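Local atomic coordinates of Nadp(h)-dependent ketose reductase (Bemisia argentifolii, PDB entry 1E3J), a protein that probably catalyses the zinc-dependent, NADP(H)-linked interconversion of fructose and sorbitol, as a ketose reductase of the zinc-containing alcohol dehydrogenase family. Residues K80-K83 and K84-V88; H159-R163 and A164-L168. One frame throughout, in Å; residues are numbered along the deposited sequence.

Contact 1. Residues K80-K83 and K84-V88; sequences KHLK and KGDRV
Asp86 folds back over the turn that carries it and takes the backbone amide of Lys83, with OD2 2.8 Å from Lys83 N. The bond is nearly straight at the hydrogen, 170°, yet the N-H comes from above the carboxylate plane, 43° out of it. A second bond runs the other way along the same pair, Asp86 N to Lys83 O at 3.0 Å. Asp86 has CG anti to its own carbonyl carbon (chi1 -75°), which swings the carboxylate back toward Lys83. OD1 is left for a salt bridge to Lys138 NZ, so both carboxylate oxygens of this buried aspartate are engaged. The chain here makes a type II beta turn from Lys83 to Asp86, leading into strand 87-90 of the GroES-like domain; Gly85 takes the positive phi at its third position, a conformation that suits glycine. On the buried side of the turn the packing is apolar: Leu82 CD2 meets Val88 CG1 at 3.9 Å, and both side chains lie against Cys136 of strand 136-138. The solvent side is looser. Lys83 sets its CG against Asp86 OD2, 3.3 Å apart, but the extended side chain crosses that of Asp86 at about a right angle and leaves Lys83 NZ 5.1 Å from Asp86 OD1, near enough to favour the negative charge, perhaps, without a salt bridge. Lys84, at the second position of the turn, stretches away from residues 80-83, with little beyond CB near them. On the exposed approach to the turn, the ring of His81 has Leu82 CG over one face, offset toward the rim.

Contact 2. Residues H159-R163 and A164-L168; sequences HACRR and AGVQL
Cys161 has SG anti to its carbonyl carbon (chi1 -74°), and Val166 turns CG2 the same way relative to its own carbonyl carbon, with CG1 anti to the backbone N (chi1 175°). Those settings bring Val166 CG2 in against the last helical turn: it sits 3.9 Å from Cys161 SG, while the two CB atoms approach to 3.8 Å. The same methyl also lies 3.6 Å from Cys161 O, the oxygen that accepts Val166 N in a nearly straight bond of 2.9 Å. Helix 151-164 ends here in a Schellman motif. Gly165 leaves helical geometry with positive phi, which favours glycine, yet Val166 N still reaches the carbonyl five residues before it. Gly165 N donates to Arg162 O at 3.0 Å from above the carbonyl plane, well off the lone-pair directions, and Ala164 N still closes an ordinary helical bond on Ala160 O. The apolar contact between Cys161 and Val166 lies beside the Val166 N to Cys161 O bond, and Cys161 packs onward against Ala187 and Ala188 of helix 179-190. Past the turn, Gln167 NE2 bonds Gly165 O at 3.2 Å, the acceptor lying in its amide plane. On another side of the helix Arg163 lays CG 3.7 Å above one face of the His159 ring, toward its rim, before its guanidinium pairs with Asp290 of the third subunit; Arg162 turns to Asp300 of its own chain. The closing turn thus meets its backbone donors largely with carbonyls of the last helical turn, whereas its arginines spend their charge elsewhere in the chain and on a neighbouring subunit.

Contact 1 and contact 2 are both tight local turns, but they occupy different parts of the chain, their centres about 31 Å apart and their nearest atoms about 18 Å apart. Contact 1 leads into a strand of the mixed sheet, toward the outside of the subunit, with no other chain touching it; contact 2 ends a helix and leads to strand 171-175 of the parallel, Rossmann-type sheet, deeper in and beside two other subunits. Each joins a small apolar pair to backbone bonding. A buried carboxylate grips the main chain at 80-88, whereas main-chain carbonyls do the capping at 159-168, where the arginines pair with Asp300 of the same chain and Asp290 of the third subunit.

Contact 1. Residues K80-K83 and K84-V88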
ATOM      1  N   LYS A  80      -4.939   5.605  33.421  1.00 62.04           N
ATOM      2  CA  LYS A  80      -3.612   5.979  33.891  1.00 62.06           C
ATOM      3  C   LYS A  80      -2.934   7.101  33.127  1.00 61.54           C
ATOM      4  O   LYS A  80      -2.140   7.835  33.704  1.00 62.59           O
ATOM      5  CB  LYS A  80      -2.699   4.740  33.905  1.00 63.35           C
ATOM      6  N   HIS A  81      -3.240   7.253  31.840  1.00 60.79           N
ATOM      7  CA  HIS A  81      -2.590   8.295  31.041  1.00 60.57           C
ATOM      8  C   HIS A  81      -3.114   9.731  31.202  1.00 59.98           C
ATOM      9  O   HIS A  81      -2.426  10.695  30.869  1.00 61.12           O
ATOM     10  CB  HIS A  81      -2.575   7.886  29.553  1.00 59.37           C
ATOM     11  CG  HIS A  81      -3.911   7.964  28.874  1.00 61.39           C
ATOM     12  ND1 HIS A  81      -5.007   7.227  29.282  1.00 61.19           N
ATOM     13  CD2 HIS A  81      -4.315   8.660  27.784  1.00 60.60           C
ATOM     14  CE1 HIS A  81      -6.022   7.468  28.470  1.00 60.10           C
ATOM     15  NE2 HIS A  81      -5.629   8.332  27.551  1.00 58.65           N
ATOM     16  N   LEU A  82      -4.326   9.886  31.704  1.00 59.83           N
ATOM     17  CA  LEU A  82      -4.878  11.226  31.911  1.00 59.64           C
ATOM     18  C   LEU A  82      -5.128  11.418  33.400  1.00 59.69           C
ATOM     19  O   LEU A  82      -5.490  10.469  34.110  1.00 59.69           O
ATOM     20  CB  LEU A  82      -6.205  11.405  31.153  1.00 57.51           C
ATOM     21  CG  LEU A  82      -6.166  11.333  29.624  1.00 56.63           C
ATOM     22  CD1 LEU A  82      -7.567  11.115  29.064  1.00 56.41           C
ATOM     23  CD2 LEU A  82      -5.550  12.588  29.073  1.00 54.68           C
ATOM     24  N   LYS A  83      -4.933  12.643  33.869  1.00 59.86           N
ATOM     25  CA  LYS A  83      -5.162  12.962  35.264  1.00 61.13           C
ATOM     26  C   LYS A  83      -5.928  14.280  35.369  1.00 61.80           C
ATOM     27  O   LYS A  83      -5.992  15.061  34.408  1.00 61.39           O
ATOM     28  CB  LYS A  83      -3.833  13.073  35.996  1.00 61.44           C
ATOM     29  CG  LYS A  83      -2.864  13.997  35.297  1.00 63.81           C
ATOM     30  CD  LYS A  83      -1.652  14.287  36.162  1.00 64.43           C
ATOM     31  CE  LYS A  83      -0.822  15.409  35.571  1.00 66.24           C
ATOM     32  NZ  LYS A  83      -0.098  16.152  36.650  1.00 69.51           N
ATOM     33  N   LYS A  84      -6.511  14.514  36.539  1.00 61.42           N
ATOM     34  CA  LYS A  84      -7.277  15.722  36.803  1.00 60.63           C
ATOM     35  C   LYS A  84      -6.541  16.970  36.337  1.00 57.77           C
ATOM     36  O   LYS A  84      -5.347  17.110  36.558  1.00 56.50           O
ATOM     37  CB  LYS A  84      -7.571  15.831  38.314  1.00 64.00           C
ATOM     38  CG  LYS A  84      -8.384  17.071  38.723  1.00 67.66           C
ATOM     39  CD  LYS A  84      -8.454  17.223  40.245  1.00 70.47           C
ATOM     40  CE  LYS A  84      -9.108  18.542  40.649  1.00 73.15           C
ATOM     41  NZ  LYS A  84      -9.068  18.753  42.146  1.00 75.41           N
ATOM     42  N   GLY A  85      -7.261  17.881  35.692  1.00 56.09           N
ATOM     43  CA  GLY A  85      -6.632  19.106  35.233  1.00 52.98           C
ATOM     44  C   GLY A  85      -6.084  19.047  33.816  1.00 52.58           C
ATOM     45  O   GLY A  85      -5.755  20.085  33.248  1.00 51.91           O
ATOM     46  N   ASP A  86      -5.960  17.853  33.236  1.00 51.20           N
ATOM     47  CA  ASP A  86      -5.453  17.767  31.869  1.00 50.21           C
ATOM     48  C   ASP A  86      -6.460  18.359  30.874  1.00 48.71           C
ATOM     49  O   ASP A  86      -7.678  18.177  31.005  1.00 49.88           O
ATOM     50  CB  ASP A  86      -5.163  16.316  31.486  1.00 52.33           C
ATOM     51  CG  ASP A  86      -3.883  15.767  32.126  1.00 56.49           C
ATOM     52  OD1 ASP A  86      -2.965  16.551  32.507  1.00 57.96           O
ATOM     53  OD2 ASP A  86      -3.787  14.527  32.225  1.00 57.55           O
ATOM     54  N   ARG A  87      -5.953  19.079  29.886  1.00 46.91           N
ATOM     55  CA  ARG A  87      -6.804  19.671  28.866  1.00 46.21           C
ATOM     56  C   ARG A  87      -6.836  18.720  27.688  1.00 44.57           C
ATOM     57  O   ARG A  87      -5.792  18.291  27.194  1.00 43.86           O
ATOM     58  CB  ARG A  87      -6.232  21.034  28.476  1.00 48.36           C
ATOM     59  CG  ARG A  87      -6.057  21.909  29.734  1.00 51.13           C
ATOM     60  CD  ARG A  87      -4.899  22.884  29.623  1.00 52.29           C
ATOM     61  NE  ARG A  87      -5.146  23.845  28.575  1.00 54.03           N
ATOM     62  CZ  ARG A  87      -4.460  23.913  27.441  1.00 55.25           C
ATOM     63  NH1 ARG A  87      -3.457  23.076  27.205  1.00 55.29           N
ATOM     64  NH2 ARG A  87      -4.809  24.805  26.527  1.00 55.44           N
ATOM     65  N   VAL A  88      -8.045  18.390  27.240  1.00 43.37           N
ATOM     66  CA  VAL A  88      -8.218  17.462  26.133  1.00 40.82           C
ATOM     67  C   VAL A  88      -9.211  17.840  25.038  1.00 40.55           C
ATOM     68  O   VAL A  88     -10.184  18.593  25.240  1.00 40.46           O
ATOM     69  CB  VAL A  88      -8.671  16.071  26.647  1.00 41.60           C
ATOM     70  CG1 VAL A  88      -7.722  15.569  27.727  1.00 40.85           C
ATOM     71  CG2 VAL A  88     -10.111  16.158  27.178  1.00 38.94           C
TER

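Contact 2. Residues H159-R163 and A164-L168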
ATOM      1  N   HIS A 159      -7.954  13.238   7.476  1.00 29.74           N
ATOM      2  CA  HIS A 159      -8.413  11.953   7.001  1.00 29.81           C
ATOM      3  C   HIS A 159      -8.533  11.967   5.488  1.00 30.95           C
ATOM      4  O   HIS A 159      -8.078  11.030   4.811  1.00 29.07           O
ATOM      5  CB  HIS A 159      -9.756  11.596   7.618  1.00 31.34           C
ATOM      6  CG  HIS A 159     -10.209  10.208   7.303  1.00 33.48           C
ATOM      7  ND1 HIS A 159      -9.400   9.099   7.476  1.00 32.05           N
ATOM      8  CD2 HIS A 159     -11.401   9.740   6.862  1.00 35.12           C
ATOM      9  CE1 HIS A 159     -10.079   8.013   7.162  1.00 34.25           C
ATOM     10  NE2 HIS A 159     -11.297   8.371   6.784  1.00 35.42           N
ATOM     11  N   ALA A 160      -9.130  13.029   4.941  1.00 31.63           N
ATOM     12  CA  ALA A 160      -9.265  13.103   3.487  1.00 31.41           C
ATOM     13  C   ALA A 160      -7.884  13.160   2.828  1.00 31.70           C
ATOM     14  O   ALA A 160      -7.668  12.501   1.812  1.00 30.00           O
ATOM     15  CB  ALA A 160     -10.100  14.306   3.083  1.00 33.06           C
ATOM     16  N   CYS A 161      -6.933  13.902   3.409  1.00 31.06           N
ATOM     17  CA  CYS A 161      -5.605  13.962   2.795  1.00 32.41           C
ATOM     18  C   CYS A 161      -4.898  12.611   2.822  1.00 32.49           C
ATOM     19  O   CYS A 161      -4.331  12.171   1.799  1.00 32.65           O
ATOM     20  CB  CYS A 161      -4.714  15.015   3.460  1.00 31.43           C
ATOM     21  SG  CYS A 161      -5.202  16.717   3.012  1.00 40.03           S
ATOM     22  N   ARG A 162      -4.956  11.935   3.967  1.00 31.77           N
ATOM     23  CA  ARG A 162      -4.304  10.649   4.087  1.00 31.78           C
ATOM     24  C   ARG A 162      -4.949   9.613   3.219  1.00 31.23           C
ATOM     25  O   ARG A 162      -4.265   8.830   2.607  1.00 29.64           O
ATOM     26  CB  ARG A 162      -4.263  10.176   5.533  1.00 34.87           C
ATOM     27  CG  ARG A 162      -3.465  11.109   6.445  1.00 34.22           C
ATOM     28  CD  ARG A 162      -3.565  10.646   7.886  1.00 36.19           C
ATOM     29  NE  ARG A 162      -2.688   9.512   8.159  1.00 39.38           N
ATOM     30  CZ  ARG A 162      -2.777   8.719   9.227  1.00 41.58           C
ATOM     31  NH1 ARG A 162      -3.721   8.904  10.149  1.00 40.23           N
ATOM     32  NH2 ARG A 162      -1.881   7.761   9.395  1.00 42.39           N
ATOM     33  N   ARG A 163      -6.266   9.604   3.112  1.00 31.72           N
ATOM     34  CA  ARG A 163      -6.837   8.598   2.232  1.00 31.71           C
ATOM     35  C   ARG A 163      -6.429   8.868   0.773  1.00 32.81           C
ATOM     36  O   ARG A 163      -6.305   7.927  -0.021  1.00 31.12           O
ATOM     37  CB  ARG A 163      -8.365   8.555   2.334  1.00 34.21           C
ATOM     38  CG  ARG A 163      -8.872   7.827   3.589  1.00 37.08           C
ATOM     39  CD  ARG A 163     -10.154   7.051   3.253  1.00 39.16           C
ATOM     40  NE  ARG A 163      -9.820   5.871   2.466  1.00 40.67           N
ATOM     41  CZ  ARG A 163     -10.590   5.339   1.524  1.00 37.69           C
ATOM     42  NH1 ARG A 163     -11.757   5.870   1.219  1.00 34.95           N
ATOM     43  NH2 ARG A 163     -10.175   4.250   0.905  1.00 39.10           N
ATOM     44  N   ALA A 164      -6.225  10.137   0.412  1.00 31.25           N
ATOM     45  CA  ALA A 164      -5.841  10.435  -0.962  1.00 32.52           C
ATOM     46  C   ALA A 164      -4.306  10.350  -1.119  1.00 32.47           C
ATOM     47  O   ALA A 164      -3.809  10.468  -2.205  1.00 33.56           O
ATOM     48  CB  ALA A 164      -6.312  11.838  -1.356  1.00 31.01           C
ATOM     49  N   GLY A 165      -3.564  10.178  -0.036  1.00 33.36           N
ATOM     50  CA  GLY A 165      -2.107  10.156  -0.170  1.00 32.86           C
ATOM     51  C   GLY A 165      -1.500  11.543  -0.457  1.00 35.08           C
ATOM     52  O   GLY A 165      -0.458  11.634  -1.128  1.00 35.94           O
ATOM     53  N   VAL A 166      -2.101  12.629   0.049  1.00 32.07           N
ATOM     54  CA  VAL A 166      -1.554  13.953  -0.227  1.00 32.99           C
ATOM     55  C   VAL A 166      -0.118  14.071   0.303  1.00 32.85           C
ATOM     56  O   VAL A 166       0.140  13.746   1.444  1.00 34.49           O
ATOM     57  CB  VAL A 166      -2.412  15.066   0.417  1.00 33.56           C
ATOM     58  CG1 VAL A 166      -1.721  16.434   0.210  1.00 33.69           C
ATOM     59  CG2 VAL A 166      -3.770  15.120  -0.241  1.00 31.96           C
ATOM     60  N   GLN A 167       0.818  14.555  -0.496  1.00 31.64           N
ATOM     61  CA  GLN A 167       2.213  14.656  -0.012  1.00 32.98           C
ATOM     62  C   GLN A 167       3.030  15.639  -0.855  1.00 32.56           C
ATOM     63  O   GLN A 167       2.470  16.290  -1.721  1.00 34.75           O
ATOM     64  CB  GLN A 167       2.868  13.253  -0.068  1.00 31.16           C
ATOM     65  CG  GLN A 167       2.837  12.600  -1.477  1.00 34.86           C
ATOM     66  CD  GLN A 167       3.346  11.132  -1.454  1.00 40.73           C
ATOM     67  OE1 GLN A 167       4.557  10.873  -1.582  1.00 37.84           O
ATOM     68  NE2 GLN A 167       2.408  10.169  -1.264  1.00 37.60           N
ATOM     69  N   LEU A 168       4.343  15.762  -0.619  1.00 34.13           N
ATOM     70  CA  LEU A 168       5.154  16.648  -1.467  1.00 34.44           C
ATOM     71  C   LEU A 168       4.977  16.215  -2.933  1.00 33.99           C
ATOM     72  O   LEU A 168       5.109  15.011  -3.264  1.00 34.99           O
ATOM     73  CB  LEU A 168       6.638  16.532  -1.153  1.00 34.83           C
ATOM     74  CG  LEU A 168       7.178  17.189   0.111  1.00 40.48           C
ATOM     75  CD1 LEU A 168       8.664  16.872   0.216  1.00 40.42           C
ATOM     76  CD2 LEU A 168       6.970  18.715   0.052  1.00 39.47           C
TER